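Local coordinates for putative cell surface protein (Streptococcus pyogenes, PDB 4OFQ) that probably serves as a cell-surface adhesin of the antigen I/II family, its C-terminal region built of beta-sandwich domains and carrying a bound calcium ion, at residues 28-41 with 181-193. Numbering follows the deposited sequence. Where two conformers were deposited one is given.
Sequences IDGKSVLPNSTLTY and GNIVVNHLSELTV
The amide of N186 is shared between two carbonyls of segment 28-41: ND2 donates to I28 O at 2.9 Å and, more straightly (162°), to K31 O, both lying close to the amide plane. I28 O also closes the type II turn 28-31 by accepting K31 N, which reaches it from the opposite face of the carbonyl plane to ND2. D29 OD1 accepts V185 N at 3.1 Å, nearly along its C-O axis, the carboxylate swung to the side of the carbonyl carbon (chi1 -164°), and G30 N returns a 2.8 Å bond to V185 O. Beyond the turn, V33 N donates to H187 O and S189 N to V33 O, a short parallel pairing that adds 32-33 as an edge strand to the mixed sheet of this beta-sandwich domain, beside strand 177-188. One water bridges S32 OG and S189 OG; another joins Y41 OH to N186 OD1. CG1 of V184 sits at the edge of the Y41 ring, 3.8 Å from CE1, while K18 makes a cation-pi contact with that ring. Further along, P35 CD meets L191 CD1 at 3.5 Å, tighter than usual van der Waals contact, and the P35 ring lies across the L188 side chain, CD 3.7 Å from CD1.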
loop_
_atom_site.group_PDB
_atom_site.type_symbol
_atom_site.label_atom_id
_atom_site.label_comp_id
_atom_site.label_asym_id
_atom_site.label_seq_id
_atom_site.Cartn_x
_atom_site.Cartn_y
_atom_site.Cartn_z
ATOM N N ILE A 28 0.348 -6.974 9.552
ATOM C CA ILE A 28 -0.112 -5.603 9.418
ATOM C C ILE A 28 -1.587 -5.544 9.033
ATOM O O ILE A 28 -2.045 -4.576 8.439
ATOM C CB ILE A 28 0.757 -4.794 8.433
ATOM C CG1 ILE A 28 0.927 -5.540 7.111
ATOM C CG2 ILE A 28 2.140 -4.528 9.054
ATOM C CD1 ILE A 28 1.637 -4.692 6.036
ATOM N N ASP A 29 -2.323 -6.591 9.396
ATOM C CA ASP A 29 -3.770 -6.598 9.273
ATOM C C ASP A 29 -4.295 -5.367 10.012
ATOM O O ASP A 29 -3.899 -5.104 11.156
ATOM C CB ASP A 29 -4.337 -7.872 9.906
ATOM C CG ASP A 29 -5.778 -8.162 9.490
ATOM O OD1 ASP A 29 -6.406 -7.333 8.790
ATOM O OD2 ASP A 29 -6.292 -9.231 9.882
ATOM N N GLY A 30 -5.156 -4.602 9.351
ATOM C CA GLY A 30 -5.766 -3.437 9.963
ATOM C C GLY A 30 -4.966 -2.151 9.816
ATOM O O GLY A 30 -5.402 -1.102 10.289
ATOM N N LYS A 31 -3.801 -2.220 9.171
ATOM C CA LYS A 31 -2.910 -1.048 9.072
ATOM C C LYS A 31 -3.015 -0.346 7.725
ATOM O O LYS A 31 -3.446 -0.943 6.736
ATOM C CB LYS A 31 -1.453 -1.450 9.291
ATOM C CG LYS A 31 -1.227 -2.299 10.514
ATOM C CD LYS A 31 -1.606 -1.551 11.762
ATOM C CE LYS A 31 -1.346 -2.398 12.994
ATOM N NZ LYS A 31 0.102 -2.671 13.225
ATOM N N SER A 32 -2.595 0.918 7.676
ATOM C CA SER A 32 -2.645 1.653 6.422
ATOM C C SER A 32 -1.430 1.348 5.531
ATOM O O SER A 32 -0.333 0.991 6.016
ATOM C CB SER A 32 -2.786 3.162 6.668
ATOM O OG SER A 32 -1.696 3.653 7.421
ATOM N N VAL A 33 -1.641 1.477 4.226
ATOM C CA VAL A 33 -0.607 1.219 3.228
ATOM C C VAL A 33 -0.628 2.369 2.230
ATOM O O VAL A 33 -1.463 3.265 2.338
ATOM C CB VAL A 33 -0.847 -0.118 2.488
ATOM C CG1 VAL A 33 -0.826 -1.276 3.477
ATOM C CG2 VAL A 33 -2.194 -0.076 1.710
ATOM N N LEU A 34 0.286 2.335 1.261
ATOM C CA LEU A 34 0.447 3.403 0.275
ATOM C C LEU A 34 0.021 2.906 -1.114
ATOM O O LEU A 34 -0.049 1.695 -1.338
ATOM C CB LEU A 34 1.914 3.874 0.271
ATOM C CG LEU A 34 2.376 4.441 1.618
ATOM C CD1 LEU A 34 3.873 4.736 1.620
ATOM C CD2 LEU A 34 1.588 5.710 1.920
ATOM N N PRO A 35 -0.286 3.833 -2.046
ATOM C CA PRO A 35 -0.760 3.452 -3.383
ATOM C C PRO A 35 0.159 2.448 -4.114
ATOM O O PRO A 35 -0.307 1.532 -4.812
ATOM C CB PRO A 35 -0.771 4.783 -4.125
ATOM C CG PRO A 35 -1.084 5.793 -3.065
ATOM C CD PRO A 35 -0.385 5.291 -1.826
ATOM N N ASN A 36 1.464 2.632 -3.964
ATOM C CA ASN A 36 2.422 1.758 -4.636
ATOM C C ASN A 36 2.865 0.556 -3.796
ATOM O O ASN A 36 3.814 -0.132 -4.166
ATOM C CB ASN A 36 3.639 2.567 -5.138
ATOM C CG ASN A 36 4.522 3.094 -3.996
ATOM O OD1 ASN A 36 4.325 2.756 -2.822
ATOM N ND2 ASN A 36 5.513 3.918 -4.345
ATOM N N SER A 37 2.208 0.323 -2.658
ATOM C CA SER A 37 2.565 -0.798 -1.769
ATOM C C SER A 37 2.354 -2.157 -2.429
ATOM O O SER A 37 1.447 -2.330 -3.243
ATOM C CB SER A 37 1.751 -0.760 -0.461
ATOM O OG SER A 37 2.067 0.396 0.315
ATOM N N THR A 38 3.203 -3.114 -2.077
ATOM C CA THR A 38 2.981 -4.505 -2.459
ATOM C C THR A 38 2.334 -5.140 -1.257
ATOM O O THR A 38 2.857 -5.018 -0.157
ATOM C CB THR A 38 4.309 -5.226 -2.741
ATOM O OG1 THR A 38 4.982 -4.573 -3.826
ATOM C CG2 THR A 38 4.062 -6.700 -3.100
ATOM N N LEU A 39 1.183 -5.781 -1.453
ATOM C CA LEU A 39 0.521 -6.484 -0.370
ATOM C C LEU A 39 0.889 -7.961 -0.400
ATOM O O LEU A 39 0.534 -8.677 -1.340
ATOM C CB LEU A 39 -1.002 -6.335 -0.485
ATOM C CG LEU A 39 -1.451 -4.886 -0.678
ATOM C CD1 LEU A 39 -2.961 -4.799 -0.717
ATOM C CD2 LEU A 39 -0.894 -4.046 0.458
ATOM N N THR A 40 1.561 -8.425 0.649
ATOM C CA THR A 40 1.953 -9.827 0.721
ATOM C C THR A 40 1.156 -10.561 1.781
ATOM O O THR A 40 1.256 -10.252 2.970
ATOM C CB THR A 40 3.454 -9.979 0.987
ATOM O OG1 THR A 40 4.176 -9.445 -0.130
ATOM C CG2 THR A 40 3.827 -11.467 1.153
ATOM N N TYR A 41 0.347 -11.513 1.326
ATOM C CA TYR A 41 -0.507 -12.297 2.190
ATOM C C TYR A 41 0.052 -13.691 2.375
ATOM O O TYR A 41 0.675 -14.261 1.461
ATOM C CB TYR A 41 -1.901 -12.423 1.574
ATOM C CG TYR A 41 -2.647 -11.125 1.367
ATOM C CD1 TYR A 41 -3.325 -10.511 2.423
ATOM C CD2 TYR A 41 -2.724 -10.540 0.106
ATOM C CE1 TYR A 41 -4.028 -9.328 2.228
ATOM C CE2 TYR A 41 -3.419 -9.372 -0.102
ATOM C CZ TYR A 41 -4.080 -8.772 0.962
ATOM O OH TYR A 41 -4.760 -7.601 0.753
ATOM N N GLY A 181 -12.847 -17.927 5.618
ATOM C CA GLY A 181 -11.678 -17.381 6.288
ATOM C C GLY A 181 -11.979 -15.992 6.835
ATOM O O GLY A 181 -13.046 -15.439 6.582
ATOM N N ASN A 182 -11.042 -15.436 7.594
ATOM C CA ASN A 182 -11.158 -14.073 8.103
ATOM C C ASN A 182 -10.978 -13.022 7.009
ATOM O O ASN A 182 -10.280 -13.253 6.016
ATOM C CB ASN A 182 -10.101 -13.842 9.177
ATOM C CG ASN A 182 -8.702 -14.090 8.660
ATOM O OD1 ASN A 182 -8.402 -15.178 8.161
ATOM N ND2 ASN A 182 -7.856 -13.066 8.714
ATOM N N ILE A 183 -11.576 -11.852 7.193
ATOM C CA ILE A 183 -11.376 -10.778 6.217
ATOM C C ILE A 183 -10.206 -9.886 6.615
ATOM O O ILE A 183 -10.265 -9.179 7.624
ATOM C CB ILE A 183 -12.656 -9.929 6.049
ATOM C CG1 ILE A 183 -13.806 -10.818 5.584
ATOM C CG2 ILE A 183 -12.446 -8.808 5.045
ATOM C CD1 ILE A 183 -15.166 -10.142 5.652
ATOM N N VAL A 184 -9.137 -9.923 5.822
ATOM C CA VAL A 184 -7.999 -9.054 6.064
ATOM C C VAL A 184 -8.321 -7.676 5.488
ATOM O O VAL A 184 -8.692 -7.552 4.320
ATOM C CB VAL A 184 -6.729 -9.617 5.411
ATOM C CG1 VAL A 184 -5.521 -8.719 5.704
ATOM C CG2 VAL A 184 -6.478 -11.044 5.904
ATOM N N VAL A 185 -8.185 -6.645 6.311
ATOM C CA VAL A 185 -8.530 -5.297 5.888
ATOM C C VAL A 185 -7.339 -4.357 6.003
ATOM O O VAL A 185 -6.665 -4.330 7.033
ATOM C CB VAL A 185 -9.664 -4.718 6.755
ATOM C CG1 VAL A 185 -9.980 -3.262 6.360
ATOM C CG2 VAL A 185 -10.908 -5.612 6.687
ATOM N N ASN A 186 -7.102 -3.565 4.959
ATOM C CA ASN A 186 -6.120 -2.495 5.049
ATOM C C ASN A 186 -6.679 -1.221 4.476
ATOM O O ASN A 186 -7.454 -1.259 3.530
ATOM C CB ASN A 186 -4.847 -2.884 4.315
ATOM C CG ASN A 186 -4.169 -4.046 4.968
ATOM O OD1 ASN A 186 -4.413 -5.206 4.621
ATOM N ND2 ASN A 186 -3.339 -3.750 5.950
ATOM N N HIS A 187 -6.282 -0.090 5.055
ATOM C CA HIS A 187 -6.779 1.194 4.595
ATOM C C HIS A 187 -5.751 1.803 3.662
ATOM O O HIS A 187 -4.553 1.798 3.955
ATOM C CB HIS A 187 -7.048 2.114 5.793
ATOM C CG HIS A 187 -7.688 3.418 5.429
ATOM N ND1 HIS A 187 -7.072 4.634 5.636
ATOM C CD2 HIS A 187 -8.895 3.697 4.876
ATOM C CE1 HIS A 187 -7.868 5.606 5.223
ATOM N NE2 HIS A 187 -8.984 5.064 4.766
ATOM N N LEU A 188 -6.204 2.294 2.517
ATOM C CA LEU A 188 -5.322 3.040 1.635
ATOM C C LEU A 188 -5.370 4.510 2.019
ATOM O O LEU A 188 -6.406 5.151 1.906
ATOM C CB LEU A 188 -5.708 2.859 0.164
ATOM C CG LEU A 188 -4.928 3.764 -0.792
ATOM C CD1 LEU A 188 -3.420 3.557 -0.644
ATOM C CD2 LEU A 188 -5.356 3.527 -2.233
ATOM N N SER A 189 -4.243 5.036 2.492
ATOM C CA SER A 189 -4.145 6.451 2.797
ATOM C C SER A 189 -4.341 7.267 1.527
ATOM O O SER A 189 -3.797 6.926 0.478
ATOM C CB SER A 189 -2.781 6.763 3.409
ATOM O OG SER A 189 -2.727 6.323 4.747
ATOM N N GLU A 190 -5.149 8.315 1.610
ATOM C CA GLU A 190 -5.268 9.225 0.486
ATOM C C GLU A 190 -4.182 10.269 0.646
ATOM O O GLU A 190 -4.159 11.006 1.632
ATOM C CB GLU A 190 -6.637 9.887 0.434
ATOM C CG GLU A 190 -6.798 10.802 -0.770
ATOM C CD GLU A 190 -8.175 11.428 -0.850
ATOM O OE1 GLU A 190 -9.092 10.928 -0.164
ATOM O OE2 GLU A 190 -8.335 12.420 -1.595
ATOM N N LEU A 191 -3.284 10.315 -0.334
ATOM C CA LEU A 191 -2.145 11.219 -0.320
ATOM C C LEU A 191 -2.523 12.542 -0.965
ATOM O O LEU A 191 -2.972 12.562 -2.107
ATOM C CB LEU A 191 -0.986 10.602 -1.110
ATOM C CG LEU A 191 -0.631 9.166 -0.745
ATOM C CD1 LEU A 191 0.507 8.655 -1.622
ATOM C CD2 LEU A 191 -0.261 9.090 0.729
ATOM N N THR A 192 -2.338 13.643 -0.237
ATOM C CA THR A 192 -2.521 14.978 -0.814
ATOM C C THR A 192 -1.442 15.906 -0.249
ATOM O O THR A 192 -0.996 15.738 0.889
ATOM C CB THR A 192 -3.941 15.581 -0.540
ATOM O OG1 THR A 192 -4.070 15.915 0.842
ATOM C CG2 THR A 192 -5.058 14.621 -0.922
ATOM N N VAL A 193 -0.999 16.863 -1.054
ATOM C CA VAL A 193 -0.121 17.919 -0.551
ATOM C C VAL A 193 -0.609 19.254 -1.095
ATOM O O VAL A 193 -1.351 19.294 -2.074
ATOM C CB VAL A 193 1.369 17.704 -0.941
ATOM C CG1 VAL A 193 1.949 16.490 -0.182
ATOM C CG2 VAL A 193 1.510 17.530 -2.441
HETATM O O HOH W 1 -8.566 -10.297 9.757
HETATM O O HOH W 2 -0.534 5.169 5.450
HETATM O O HOH W 3 -5.977 -6.557 2.766
#